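Local coordinates for Ufm1-specific protease (Caenorhabditis elegans, PDB 5EJJ), which hydrolyses the peptide bond at the C-terminal glycine of the ubiquitin-like modifier Ufm1, acting as a thiol protease that frees it from target proteins, at residues T501-D506 against L517-H522. Sequence-based numbering, arbitrary orientation.
Sequences TILGVD and LVLDPH
Leu-503 lies over the face that carries Leu-517 and Leu-519, and here apolar side chains of the two arms of the hairpin touch. Its CB meets Leu-517 CG at 3.8 Å, while its CD1 reaches Leu-519 CB at 3.7 Å. The chi1 of -63° places Leu-503 CG beside the backbone N, carrying the isobutyl end along the hairpin toward Leu-519.

Four backbone bonds fix the antiparallel register. Thr-501 and Leu-519 form a reciprocal pair, Thr-501 N to Leu-519 O at 3.2 Å, and Leu-519 N to Thr-501 O at 3.0 Å. Farther along, Leu-517 spans two residues: its O accepts from Leu-503 N at 2.8 Å, but its N donates to Gly-504 O. This offset, with Leu-503 at a helical psi of -22°, is consistent with a classic beta bulge, and it explains why Leu-503 shares the face of Leu-517.

The other face is looser. Ile-502 and Val-518 form a non-hydrogen-bonded pair, yet their side chains diverge, and each meets the opposite segment mainly at backbone oxygens.

Beyond the strand, Asp-520 OD1 takes two bonds from His-522, from the backbone N (an Asx turn) and from ND1 at 2.6 Å, the latter on the syn side and 32° out of the carboxylate plane. Both are probable active-site residues, so the hairpin delivers the Asp-Pro-His segment to the catalytic centre; His-522 is partly exposed, in contrast to the buried strand pair.

Helix 396-409, which begins with the inferred nucleophile Cys-396, packs on Pro-521 and His-522, and its Ser-400 binds Thr-501 OG1. On the Ile-502 and Val-505 side lies helix 477-484, while strands 491-494 and 540-542 extend the sheet beyond 499-507 and 514-519, respectively.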
loop_
_atom_site.group_PDB
_atom_site.type_symbol
_atom_site.label_atom_id
_atom_site.label_comp_id
_atom_site.label_asym_id
_atom_site.label_seq_id
_atom_site.Cartn_x
_atom_site.Cartn_y
_atom_site.Cartn_z
ATOM N N THR A 501 5.529 2.411 22.842
ATOM C CA THR A 501 6.064 2.514 21.489
ATOM C C THR A 501 5.984 3.962 21.007
ATOM O O THR A 501 4.959 4.621 21.178
ATOM C CB THR A 501 5.321 1.607 20.505
ATOM O OG1 THR A 501 4.893 0.410 21.169
ATOM C CG2 THR A 501 6.236 1.243 19.352
ATOM N N ILE A 502 7.076 4.463 20.431
ATOM C CA ILE A 502 7.091 5.820 19.886
ATOM C C ILE A 502 6.978 5.824 18.353
ATOM O O ILE A 502 7.831 5.284 17.644
ATOM C CB ILE A 502 8.342 6.610 20.329
ATOM C CG1 ILE A 502 8.295 6.883 21.831
ATOM C CG2 ILE A 502 8.445 7.934 19.577
ATOM C CD1 ILE A 502 9.524 7.619 22.356
ATOM N N LEU A 503 5.912 6.443 17.857
ATOM C CA LEU A 503 5.608 6.465 16.432
ATOM C C LEU A 503 6.103 7.720 15.722
ATOM O O LEU A 503 6.279 7.722 14.506
ATOM C CB LEU A 503 4.105 6.310 16.225
ATOM C CG LEU A 503 3.603 4.963 16.730
ATOM C CD1 LEU A 503 2.106 4.871 16.589
ATOM C CD2 LEU A 503 4.291 3.854 15.973
ATOM N N GLY A 504 6.326 8.789 16.472
ATOM C CA GLY A 504 6.799 10.016 15.865
ATOM C C GLY A 504 7.050 11.137 16.846
ATOM O O GLY A 504 6.719 11.048 18.029
ATOM N N VAL A 505 7.646 12.206 16.336
ATOM C CA VAL A 505 7.953 13.375 17.136
ATOM C C VAL A 505 7.303 14.659 16.549
ATOM O O VAL A 505 6.881 14.677 15.392
ATOM C CB VAL A 505 9.479 13.505 17.309
ATOM C CG1 VAL A 505 9.980 12.409 18.215
ATOM C CG2 VAL A 505 10.176 13.404 15.976
ATOM N N ASP A 506 7.186 15.705 17.366
ATOM C CA ASP A 506 6.651 17.004 16.942
ATOM C C ASP A 506 7.649 18.075 17.392
ATOM O O ASP A 506 7.476 18.692 18.440
ATOM C CB ASP A 506 5.277 17.251 17.589
ATOM C CG ASP A 506 4.423 18.269 16.825
ATOM O OD1 ASP A 506 3.179 18.304 17.047
ATOM O OD2 ASP A 506 5.000 19.021 16.006
ATOM N N LEU A 517 4.654 11.136 19.711
ATOM C CA LEU A 517 3.514 10.305 19.311
ATOM C C LEU A 517 3.604 8.913 19.935
ATOM O O LEU A 517 4.452 8.101 19.566
ATOM C CB LEU A 517 3.380 10.226 17.786
ATOM C CG LEU A 517 2.192 9.406 17.259
ATOM C CD1 LEU A 517 0.892 9.720 17.984
ATOM C CD2 LEU A 517 2.019 9.629 15.773
ATOM N N VAL A 518 2.714 8.646 20.886
ATOM C CA VAL A 518 2.821 7.446 21.702
ATOM C C VAL A 518 1.665 6.478 21.528
ATOM O O VAL A 518 0.495 6.836 21.688
ATOM C CB VAL A 518 2.945 7.788 23.195
ATOM C CG1 VAL A 518 3.157 6.512 23.999
ATOM C CG2 VAL A 518 4.080 8.778 23.420
ATOM N N LEU A 519 2.026 5.245 21.200
ATOM C CA LEU A 519 1.091 4.143 21.156
ATOM C C LEU A 519 1.305 3.315 22.431
ATOM O O LEU A 519 2.371 2.713 22.632
ATOM C CB LEU A 519 1.309 3.317 19.885
ATOM C CG LEU A 519 0.305 2.211 19.560
ATOM C CD1 LEU A 519 -1.075 2.770 19.278
ATOM C CD2 LEU A 519 0.798 1.379 18.394
ATOM N N ASP A 520 0.279 3.315 23.285
ATOM C CA ASP A 520 0.327 2.758 24.641
ATOM C C ASP A 520 -0.130 1.305 24.685
ATOM O O ASP A 520 -1.305 1.017 24.487
ATOM C CB ASP A 520 -0.559 3.602 25.569
ATOM C CG ASP A 520 -0.408 3.233 27.036
ATOM O OD1 ASP A 520 -0.613 2.050 27.385
ATOM O OD2 ASP A 520 -0.090 4.138 27.844
ATOM N N PRO A 521 0.800 0.390 24.983
ATOM C CA PRO A 521 0.580 -1.061 24.913
ATOM C C PRO A 521 -0.408 -1.588 25.933
ATOM O O PRO A 521 -0.781 -2.757 25.845
ATOM C CB PRO A 521 1.969 -1.644 25.198
ATOM C CG PRO A 521 2.924 -0.523 24.908
ATOM C CD PRO A 521 2.196 0.720 25.313
ATOM N N HIS A 522 -0.814 -0.748 26.881
ATOM C CA HIS A 522 -1.715 -1.175 27.950
ATOM C C HIS A 522 -3.173 -1.030 27.518
ATOM O O HIS A 522 -3.722 0.085 27.461
ATOM C CB HIS A 522 -1.435 -0.403 29.244
ATOM C CG HIS A 522 0.025 -0.268 29.565
ATOM N ND1 HIS A 522 0.777 0.818 29.166
ATOM C CD2 HIS A 522 0.874 -1.082 30.239
ATOM C CE1 HIS A 522 2.021 0.668 29.583
ATOM N NE2 HIS A 522 2.108 -0.477 30.237
#